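Local atomic coordinates of Protease/Reverse transcriptase/ribonuclease H (Eastern chimpanzee simian foamy virus, PDB entry 7KSF), a protein that unites in one foamy-virus polypeptide an aspartyl protease, a reverse transcriptase that makes DNA, and a ribonuclease H. Residues K457-R468 with T564-V574; I663-N674 with I712-H720. The protein carries 1 engineered substitution. All coordinates share one frame; numbering follows the deposited sequence.

Contact 1. Residues K457-R468 with T564-V574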
loop_
_atom_site.group_PDB
_atom_site.type_symbol
_atom_site.label_atom_id
_atom_site.label_comp_id
_atom_site.label_asym_id
_atom_site.label_seq_id
_atom_site.Cartn_x
_atom_site.Cartn_y
_atom_site.Cartn_z
ATOM N N LYS A 457 -1.452 5.787 -25.001
ATOM C CA LYS A 457 -0.428 4.782 -25.251
ATOM C C LYS A 457 0.369 4.564 -23.974
ATOM O O LYS A 457 0.900 5.518 -23.396
ATOM C CB LYS A 457 0.487 5.209 -26.400
ATOM C CG LYS A 457 -0.218 5.307 -27.747
ATOM C CD LYS A 457 0.771 5.594 -28.867
ATOM C CE LYS A 457 0.109 5.505 -30.231
ATOM N NZ LYS A 457 1.102 5.684 -31.326
ATOM N N VAL A 458 0.444 3.312 -23.527
ATOM C CA VAL A 458 0.991 2.979 -22.217
ATOM C C VAL A 458 2.111 1.958 -22.380
ATOM O O VAL A 458 1.919 0.906 -23.005
ATOM C CB VAL A 458 -0.095 2.433 -21.271
ATOM C CG1 VAL A 458 0.497 2.140 -19.906
ATOM C CG2 VAL A 458 -1.237 3.427 -21.151
ATOM N N ASN A 459 3.271 2.276 -21.818
ATOM C CA ASN A 459 4.389 1.355 -21.690
ATOM C C ASN A 459 5.049 1.637 -20.345
ATOM O O ASN A 459 4.790 2.664 -19.711
ATOM C CB ASN A 459 5.383 1.510 -22.850
ATOM C CG ASN A 459 6.141 0.230 -23.149
ATOM O OD1 ASN A 459 6.333 -0.610 -22.270
ATOM N ND2 ASN A 459 6.575 0.075 -24.394
ATOM N N THR A 460 5.902 0.713 -19.890
ATOM C CA THR A 460 6.541 0.870 -18.589
ATOM C C THR A 460 7.979 0.370 -18.623
ATOM O O THR A 460 8.346 -0.492 -19.428
ATOM C CB THR A 460 5.785 0.129 -17.473
ATOM O OG1 THR A 460 6.193 0.643 -16.199
ATOM C CG2 THR A 460 6.084 -1.364 -17.511
ATOM N N SER A 461 8.781 0.923 -17.729
ATOM C CA SER A 461 10.154 0.535 -17.454
ATOM C C SER A 461 10.215 -0.172 -16.102
ATOM O O SER A 461 9.257 -0.145 -15.333
ATOM C CB SER A 461 11.050 1.778 -17.445
ATOM O OG SER A 461 10.660 2.671 -16.418
ATOM N N PRO A 462 11.343 -0.826 -15.792
ATOM C CA PRO A 462 11.468 -1.437 -14.453
ATOM C C PRO A 462 11.325 -0.444 -13.314
ATOM O O PRO A 462 10.973 -0.854 -12.199
ATOM C CB PRO A 462 12.875 -2.051 -14.481
ATOM C CG PRO A 462 13.140 -2.305 -15.909
ATOM C CD PRO A 462 12.476 -1.186 -16.658
ATOM N N SER A 463 11.568 0.845 -13.550
ATOM C CA SER A 463 11.514 1.848 -12.494
ATOM C C SER A 463 10.227 2.661 -12.487
ATOM O O SER A 463 9.797 3.101 -11.414
ATOM C CB SER A 463 12.708 2.805 -12.619
ATOM O OG SER A 463 12.772 3.371 -13.917
ATOM N N ALA A 464 9.600 2.867 -13.644
ATOM C CA ALA A 464 8.403 3.693 -13.722
ATOM C C ALA A 464 7.689 3.398 -15.033
ATOM O O ALA A 464 8.199 2.683 -15.900
ATOM C CB ALA A 464 8.741 5.181 -13.607
ATOM N N GLY A 465 6.493 3.967 -15.167
ATOM C CA GLY A 465 5.703 3.828 -16.369
ATOM C C GLY A 465 5.706 5.096 -17.201
ATOM O O GLY A 465 6.014 6.180 -16.715
ATOM N N TYR A 466 5.356 4.945 -18.477
ATOM C CA TYR A 466 5.281 6.060 -19.416
ATOM C C TYR A 466 3.920 6.032 -20.097
ATOM O O TYR A 466 3.566 5.041 -20.744
ATOM C CB TYR A 466 6.406 5.990 -20.451
ATOM C CG TYR A 466 7.788 5.848 -19.847
ATOM C CD1 TYR A 466 8.400 6.917 -19.202
ATOM C CD2 TYR A 466 8.482 4.649 -19.924
ATOM C CE1 TYR A 466 9.660 6.794 -18.648
ATOM C CE2 TYR A 466 9.744 4.515 -19.372
ATOM C CZ TYR A 466 10.327 5.592 -18.735
ATOM O OH TYR A 466 11.584 5.463 -18.185
ATOM N N VAL A 467 3.168 7.120 -19.953
ATOM C CA VAL A 467 1.807 7.214 -20.465
ATOM C C VAL A 467 1.716 8.427 -21.378
ATOM O O VAL A 467 2.157 9.521 -21.009
ATOM C CB VAL A 467 0.775 7.308 -19.328
ATOM C CG1 VAL A 467 -0.579 7.744 -19.862
ATOM C CG2 VAL A 467 0.669 5.974 -18.609
ATOM N N ARG A 468 1.142 8.237 -22.562
ATOM C CA ARG A 468 1.022 9.287 -23.568
ATOM C C ARG A 468 -0.445 9.458 -23.936
ATOM O O ARG A 468 -1.047 8.556 -24.529
ATOM C CB ARG A 468 1.858 8.955 -24.802
ATOM C CG ARG A 468 3.352 8.933 -24.543
ATOM C CD ARG A 468 4.120 8.456 -25.764
ATOM N NE ARG A 468 3.988 7.015 -25.956
ATOM C CZ ARG A 468 4.583 6.336 -26.930
ATOM N NH1 ARG A 468 5.352 6.963 -27.808
ATOM N NH2 ARG A 468 4.405 5.026 -27.025
ATOM N N THR A 564 3.857 -0.913 -32.613
ATOM C CA THR A 564 4.927 0.074 -32.666
ATOM C C THR A 564 5.500 0.401 -31.297
ATOM O O THR A 564 6.538 1.066 -31.224
ATOM C CB THR A 564 4.441 1.364 -33.325
ATOM O OG1 THR A 564 5.571 2.177 -33.662
ATOM C CG2 THR A 564 3.550 2.143 -32.375
ATOM N N LEU A 565 4.853 -0.036 -30.221
ATOM C CA LEU A 565 5.383 0.210 -28.888
ATOM C C LEU A 565 6.658 -0.600 -28.691
ATOM O O LEU A 565 6.652 -1.820 -28.905
ATOM C CB LEU A 565 4.349 -0.149 -27.830
ATOM C CG LEU A 565 3.062 0.673 -27.916
ATOM C CD1 LEU A 565 2.152 0.367 -26.750
ATOM C CD2 LEU A 565 3.381 2.153 -27.966
ATOM N N PRO A 566 7.762 0.029 -28.298
ATOM C CA PRO A 566 9.027 -0.702 -28.181
ATOM C C PRO A 566 9.154 -1.434 -26.856
ATOM O O PRO A 566 8.296 -1.299 -25.979
ATOM C CB PRO A 566 10.070 0.412 -28.304
ATOM C CG PRO A 566 9.395 1.581 -27.664
ATOM C CD PRO A 566 7.924 1.461 -28.001
ATOM N N GLU A 567 10.223 -2.212 -26.712
ATOM C CA GLU A 567 10.506 -2.874 -25.448
ATOM C C GLU A 567 11.247 -1.911 -24.528
ATOM O O GLU A 567 12.272 -1.340 -24.910
ATOM C CB GLU A 567 11.331 -4.141 -25.675
ATOM C CG GLU A 567 11.566 -4.940 -24.403
ATOM C CD GLU A 567 10.268 -5.359 -23.737
ATOM O OE1 GLU A 567 9.393 -5.912 -24.436
ATOM O OE2 GLU A 567 10.114 -5.125 -22.519
ATOM N N LEU A 568 10.718 -1.728 -23.317
ATOM C CA LEU A 568 11.288 -0.818 -22.333
ATOM C C LEU A 568 11.746 -1.557 -21.079
ATOM O O LEU A 568 11.648 -1.030 -19.965
ATOM C CB LEU A 568 10.287 0.281 -21.973
ATOM C CG LEU A 568 9.767 1.115 -23.139
ATOM C CD1 LEU A 568 8.987 2.308 -22.615
ATOM C CD2 LEU A 568 10.915 1.564 -24.026
ATOM N N LYS A 569 12.252 -2.780 -21.242
ATOM C CA LYS A 569 12.771 -3.514 -20.095
ATOM C C LYS A 569 14.160 -3.033 -19.707
ATOM O O LYS A 569 14.508 -3.020 -18.521
ATOM C CB LYS A 569 12.796 -5.015 -20.381
ATOM C CG LYS A 569 13.704 -5.418 -21.537
ATOM C CD LYS A 569 14.257 -6.828 -21.363
ATOM C CE LYS A 569 13.151 -7.869 -21.274
ATOM N NZ LYS A 569 13.699 -9.249 -21.111
ATOM N N HIS A 570 14.969 -2.644 -20.689
ATOM C CA HIS A 570 16.309 -2.138 -20.438
ATOM C C HIS A 570 16.342 -0.627 -20.289
ATOM O O HIS A 570 17.430 -0.041 -20.295
ATOM C CB HIS A 570 17.262 -2.575 -21.555
ATOM C CG HIS A 570 17.710 -4.000 -21.444
ATOM N ND1 HIS A 570 17.034 -5.044 -22.039
ATOM C CD2 HIS A 570 18.766 -4.553 -20.804
ATOM C CE1 HIS A 570 17.658 -6.178 -21.771
ATOM N NE2 HIS A 570 18.713 -5.908 -21.023
ATOM N N ILE A 571 15.189 0.019 -20.164
ATOM C CA ILE A 571 15.195 1.465 -19.920
ATOM C C ILE A 571 15.861 1.738 -18.579
ATOM O O ILE A 571 15.493 1.112 -17.564
ATOM C CB ILE A 571 13.768 2.030 -19.953
ATOM C CG1 ILE A 571 13.285 2.147 -21.393
ATOM C CG2 ILE A 571 13.729 3.401 -19.298
ATOM C CD1 ILE A 571 14.083 3.129 -22.207
ATOM N N PRO A 572 16.840 2.638 -18.514
ATOM C CA PRO A 572 17.505 2.924 -17.237
ATOM C C PRO A 572 16.555 3.516 -16.209
ATOM O O PRO A 572 15.378 3.758 -16.494
ATOM C CB PRO A 572 18.606 3.918 -17.628
ATOM C CG PRO A 572 18.811 3.707 -19.094
ATOM C CD PRO A 572 17.465 3.355 -19.637
ATOM N N ASP A 573 17.065 3.753 -15.005
ATOM C CA ASP A 573 16.234 4.261 -13.924
ATOM C C ASP A 573 15.840 5.708 -14.176
ATOM O O ASP A 573 16.661 6.535 -14.582
ATOM C CB ASP A 573 16.967 4.148 -12.589
ATOM C CG ASP A 573 17.153 2.714 -12.149
ATOM O OD1 ASP A 573 16.257 1.887 -12.421
ATOM O OD2 ASP A 573 18.196 2.416 -11.532
ATOM N N VAL A 574 14.566 6.012 -13.929
ATOM C CA VAL A 574 14.082 7.381 -14.029
ATOM C C VAL A 574 14.695 8.210 -12.910
ATOM O O VAL A 574 14.711 7.798 -11.744
ATOM C CB VAL A 574 12.547 7.406 -13.977
ATOM C CG1 VAL A 574 12.026 8.819 -14.139
ATOM C CG2 VAL A 574 11.972 6.497 -15.053
#
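Asn459 holds the irregular segment 564-574 by a bond from its side-chain amide to the backbone of Pro566. Asn459 ND2 donates to Pro566 O at 2.7 Å, a short bond but one bent at the hydrogen (138°), and the oxygen sits close to the plane of the amide. The other end of the same amide is also engaged, since Asn459 OD1 accepts from Thr460 N, so the amide is gripped at both ends and its rotation is fixed. A second polar link closes the far end of the contact: Val574 N donates to Ser463 OG at 3.2 Å, and the path is straighter (156° at the hydrogen). Between the two, Leu568 O receives a CA-H...O contact from Ser461.

Residues 457-468 form the hairpin end of strands 454-460 and 464-471 in the RNase H-like domain, and Pro462 and Ser463 occupy the tight turn between them. Ala464 O accepts Ser461 N together with the Thr460 and Ser461 hydroxyls. The loop 564-574, which follows strand 557-561, runs past both strands and the turn.

Van der Waals contacts lie between the two links. Leu568 CD1 packs against the amide carbon Asn459 CG and against Tyr466 CD2, both at 3.6 Å. With CG anti to its carbonyl carbon (chi1 -52°), Tyr466 points its ring toward the loop, where Ile571 CG2 comes in at the ring edge and Val574 CG2 approaches obliquely. Ser461 CB packs on Ile571 CG2 at 3.6 Å.

At the opposite end Leu565 CD2 meets the edge of the Arg468 guanidinium, one face of which carries Lys457 CD. Arg468 also makes a cation-pi contact with Phe395, and helix 383-392 packs on Leu568 and Ile571.

Contact 2. Residues I663-N674 with I712-H720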
loop_
_atom_site.group_PDB
_atom_site.type_symbol
_atom_site.label_atom_id
_atom_site.label_comp_id
_atom_site.label_asym_id
_atom_site.label_seq_id
_atom_site.Cartn_x
_atom_site.Cartn_y
_atom_site.Cartn_z
ATOM N N ILE A 663 22.505 19.745 6.714
ATOM C CA ILE A 663 23.036 20.989 6.171
ATOM C C ILE A 663 24.557 20.905 6.146
ATOM O O ILE A 663 25.180 20.554 7.152
ATOM C CB ILE A 663 22.578 22.210 6.988
ATOM C CG1 ILE A 663 21.052 22.344 6.948
ATOM C CG2 ILE A 663 23.244 23.480 6.481
ATOM C CD1 ILE A 663 20.333 21.631 8.077
ATOM N N THR A 664 25.149 21.239 5.001
ATOM C CA THR A 664 26.594 21.216 4.830
ATOM C C THR A 664 27.106 22.617 4.531
ATOM O O THR A 664 26.531 23.338 3.710
ATOM C CB THR A 664 27.007 20.281 3.691
ATOM O OG1 THR A 664 26.229 19.080 3.745
ATOM C CG2 THR A 664 28.479 19.926 3.812
ATOM N N ASP A 665 28.197 22.998 5.199
ATOM C CA ASP A 665 28.872 24.242 4.848
ATOM C C ASP A 665 29.515 24.155 3.468
ATOM O O ASP A 665 29.693 25.181 2.800
ATOM C CB ASP A 665 29.918 24.583 5.908
ATOM C CG ASP A 665 30.620 25.895 5.633
ATOM O OD1 ASP A 665 29.972 26.817 5.096
ATOM O OD2 ASP A 665 31.821 26.004 5.955
ATOM N N SER A 666 29.854 22.948 3.025
ATOM C CA SER A 666 30.499 22.762 1.732
ATOM C C SER A 666 29.488 22.852 0.600
ATOM O O SER A 666 28.353 22.381 0.717
ATOM C CB SER A 666 31.204 21.408 1.678
ATOM O OG SER A 666 31.812 21.196 0.414
ATOM N N PHE A 667 29.912 23.460 -0.507
ATOM C CA PHE A 667 29.089 23.474 -1.711
ATOM C C PHE A 667 29.115 22.125 -2.414
ATOM O O PHE A 667 28.084 21.664 -2.919
ATOM C CB PHE A 667 29.565 24.573 -2.663
ATOM C CG PHE A 667 30.900 24.288 -3.302
ATOM C CD1 PHE A 667 30.974 23.825 -4.606
ATOM C CD2 PHE A 667 32.077 24.473 -2.596
ATOM C CE1 PHE A 667 32.197 23.557 -5.194
ATOM C CE2 PHE A 667 33.303 24.208 -3.178
ATOM C CZ PHE A 667 33.362 23.750 -4.478
ATOM N N TYR A 668 30.281 21.474 -2.447
ATOM C CA TYR A 668 30.436 20.251 -3.228
ATOM C C TYR A 668 29.605 19.105 -2.668
ATOM O O TYR A 668 29.135 18.253 -3.428
ATOM C CB TYR A 668 31.909 19.853 -3.286
ATOM C CG TYR A 668 32.173 18.575 -4.050
ATOM C CD1 TYR A 668 32.260 18.578 -5.436
ATOM C CD2 TYR A 668 32.345 17.366 -3.388
ATOM C CE1 TYR A 668 32.504 17.416 -6.140
ATOM C CE2 TYR A 668 32.585 16.198 -4.083
ATOM C CZ TYR A 668 32.663 16.227 -5.460
ATOM O OH TYR A 668 32.905 15.067 -6.158
ATOM N N VAL A 669 29.413 19.067 -1.348
ATOM C CA VAL A 669 28.688 17.957 -0.739
ATOM C C VAL A 669 27.212 18.014 -1.108
ATOM O O VAL A 669 26.639 17.031 -1.592
ATOM C CB VAL A 669 28.892 17.961 0.785
ATOM C CG1 VAL A 669 28.131 16.811 1.429
ATOM C CG2 VAL A 669 30.371 17.874 1.120
ATOM N N ALA A 670 26.573 19.166 -0.894
ATOM C CA ALA A 670 25.138 19.267 -1.135
ATOM C C ALA A 670 24.807 19.141 -2.615
ATOM O O ALA A 670 23.814 18.501 -2.982
ATOM C CB ALA A 670 24.606 20.583 -0.574
ATOM N N GLU A 671 25.621 19.748 -3.484
ATOM C CA GLU A 671 25.373 19.643 -4.919
ATOM C C GLU A 671 25.565 18.214 -5.413
ATOM O O GLU A 671 24.820 17.751 -6.284
ATOM C CB GLU A 671 26.288 20.598 -5.687
ATOM C CG GLU A 671 26.141 22.066 -5.310
ATOM C CD GLU A 671 24.844 22.680 -5.794
ATOM O OE1 GLU A 671 24.181 22.078 -6.665
ATOM O OE2 GLU A 671 24.488 23.770 -5.301
ATOM N N SER A 672 26.559 17.502 -4.877
ATOM C CA SER A 672 26.797 16.129 -5.312
ATOM C C SER A 672 25.666 15.207 -4.882
ATOM O O SER A 672 25.280 14.300 -5.625
ATOM C CB SER A 672 28.132 15.626 -4.764
ATOM O OG SER A 672 29.184 16.524 -5.080
ATOM N N ALA A 673 25.116 15.425 -3.684
ATOM C CA ALA A 673 24.016 14.597 -3.211
ATOM C C ALA A 673 22.737 14.822 -4.006
ATOM O O ALA A 673 21.824 13.994 -3.935
ATOM C CB ALA A 673 23.762 14.864 -1.728
ATOM N N ASN A 674 22.655 15.916 -4.761
ATOM C CA ASN A 674 21.457 16.250 -5.518
ATOM C C ASN A 674 21.520 15.730 -6.952
ATOM O O ASN A 674 20.561 15.116 -7.434
ATOM C CB ASN A 674 21.245 17.766 -5.508
ATOM C CG ASN A 674 21.044 18.314 -4.105
ATOM O OD1 ASN A 674 20.611 17.597 -3.202
ATOM N ND2 ASN A 674 21.371 19.588 -3.913
ATOM N N ILE A 712 15.328 12.035 3.941
ATOM C CA ILE A 712 16.427 12.929 4.279
ATOM C C ILE A 712 16.630 13.903 3.129
ATOM O O ILE A 712 16.923 13.488 2.000
ATOM C CB ILE A 712 17.713 12.140 4.568
ATOM C CG1 ILE A 712 17.439 11.042 5.599
ATOM C CG2 ILE A 712 18.807 13.072 5.048
ATOM C CD1 ILE A 712 18.626 10.143 5.862
ATOM N N THR A 713 16.479 15.192 3.413
ATOM C CA THR A 713 16.756 16.258 2.463
ATOM C C THR A 713 18.062 16.943 2.836
ATOM O O THR A 713 18.498 16.912 3.989
ATOM C CB THR A 713 15.614 17.281 2.433
ATOM O OG1 THR A 713 15.337 17.725 3.766
ATOM C CG2 THR A 713 14.360 16.658 1.840
ATOM N N ILE A 714 18.690 17.564 1.840
ATOM C CA ILE A 714 20.011 18.165 1.992
ATOM C C ILE A 714 19.989 19.554 1.375
ATOM O O ILE A 714 19.682 19.708 0.187
ATOM C CB ILE A 714 21.106 17.302 1.344
ATOM C CG1 ILE A 714 21.292 16.003 2.132
ATOM C CG2 ILE A 714 22.411 18.079 1.254
ATOM C CD1 ILE A 714 22.367 15.101 1.581
ATOM N N GLN A 715 20.320 20.562 2.183
ATOM C CA GLN A 715 20.439 21.947 1.757
ATOM C C GLN A 715 21.911 22.362 1.740
ATOM O O GLN A 715 22.816 21.531 1.888
ATOM C CB GLN A 715 19.620 22.862 2.672
ATOM C CG GLN A 715 18.124 22.822 2.446
ATOM C CD GLN A 715 17.393 23.870 3.259
ATOM O OE1 GLN A 715 18.010 24.653 3.982
ATOM N NE2 GLN A 715 16.069 23.894 3.146
ATOM N N HIS A 716 22.140 23.662 1.574
ATOM C CA HIS A 716 23.486 24.221 1.561
ATOM C C HIS A 716 23.391 25.710 1.841
ATOM O O HIS A 716 22.591 26.409 1.213
ATOM C CB HIS A 716 24.182 23.971 0.217
ATOM C CG HIS A 716 23.285 24.149 -0.968
ATOM N ND1 HIS A 716 22.610 23.099 -1.553
ATOM C CD2 HIS A 716 22.954 25.250 -1.680
ATOM C CE1 HIS A 716 21.903 23.545 -2.575
ATOM N NE2 HIS A 716 22.092 24.848 -2.672
ATOM N N GLU A 717 24.212 26.184 2.785
ATOM C CA GLU A 717 24.241 27.621 3.166
ATOM C C GLU A 717 25.693 28.045 3.412
ATOM O O GLU A 717 26.336 27.459 4.304
ATOM C CB GLU A 717 23.381 27.861 4.410
ATOM C CG GLU A 717 21.891 27.853 4.123
ATOM C CD GLU A 717 21.027 28.413 5.241
ATOM O OE1 GLU A 717 21.592 29.027 6.168
ATOM O OE2 GLU A 717 19.795 28.236 5.181
ATOM N N LYS A 718 26.182 29.022 2.639
ATOM C CA LYS A 718 27.577 29.520 2.778
ATOM C C LYS A 718 27.847 29.862 4.249
ATOM O O LYS A 718 28.747 29.238 4.845
ATOM C CB LYS A 718 27.801 30.741 1.879
ATOM C CG LYS A 718 29.162 31.409 2.018
ATOM C CD LYS A 718 29.354 32.578 1.076
ATOM C CE LYS A 718 28.800 32.322 -0.310
ATOM N NZ LYS A 718 28.922 33.516 -1.180
ATOM N N GLY A 719 27.091 30.817 4.799
ATOM C CA GLY A 719 27.256 31.234 6.205
ATOM C C GLY A 719 28.606 31.883 6.449
ATOM O O GLY A 719 29.241 31.562 7.474
ATOM N N HIS A 720 29.031 32.763 5.537
ATOM C CA HIS A 720 30.336 33.467 5.666
ATOM C C HIS A 720 30.144 34.752 6.481
ATOM O O HIS A 720 29.494 35.686 5.965
ATOM C CB HIS A 720 30.940 33.743 4.282
#
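Ala670 and Ile714 show how a small residue lets a helix settle close on an edge strand. Ala670 CB lies 3.8 Å from Ile714 CG2 and also meets the edge of the His716 ring, near ND1. One turn further on, Ala673 CB touches Ile714 CD1 at 3.6 Å. Ile714 thus spends two branches on two alanines: CG2 stands anti to the backbone N, while CG1 stands anti to the carbonyl carbon (chi1 -69°) and carries CD1 along the helix.

His716 is embraced on a different plan. Glu671 OE2 lies over one face of the imidazole, 3.6 Å above its plane and displaced toward the rim, with carboxylate and ring planes 42° apart. A bend at chi2 of Glu671 brings the acid there. Glu671 OE2 is 3.7 Å from His716 NE2, and no hydrogen bond links the two segments. Asn674 ND2 stands at the ring edge, 4.2 Å from His716 CE1.

What sets these residues opposite one another is a beta-alpha-beta crossover. Strands 660-664 and 712-716 run parallel, joined by backbone hydrogen bonds from Val662 to Thr713 and Gln715; helices 667-683 and 694-708 lie between them in the chain, and the first of these makes the present contact. Ser666 caps it, its hydroxyl accepting a weak bond from Tyr668 N. The axes of helix segment 667-674 and strand 712-716 come within 7.7 Å, their N-to-C directions 142° apart.

Just before the cap, the side chain of Asp665 is about 4 Å from the calcium ion bound at Gly596 and Glu642, near Asp595 and Asp736, a cluster consistent with the acidic active site of ribonucleases H. Helix 638-654 meets Thr664 and Val669, and helix 727-744 meets Ile663 and Glu717 through His728.

In the fold
Both contacts belong to five-stranded mixed sheets with the same 3-2-1-4-5 strand order, the RNase H topology that the chain carries twice. Contact 1 joins the first hairpin of one copy to the loop after its last strand; contact 2 joins the fourth and fifth strands of the other with helix 667-683, the first of two helices between them. Contact 1 is the more buried (10 of 19 touching residues, against 4 of 13), its centre about 22 Å from that of the chain, against 33 Å. There side-chain-to-backbone hydrogen bonds hold an irregular loop, whereas contact 2 relies on alanine-isoleucine packing and a carboxylate over a ring, next to a metal site.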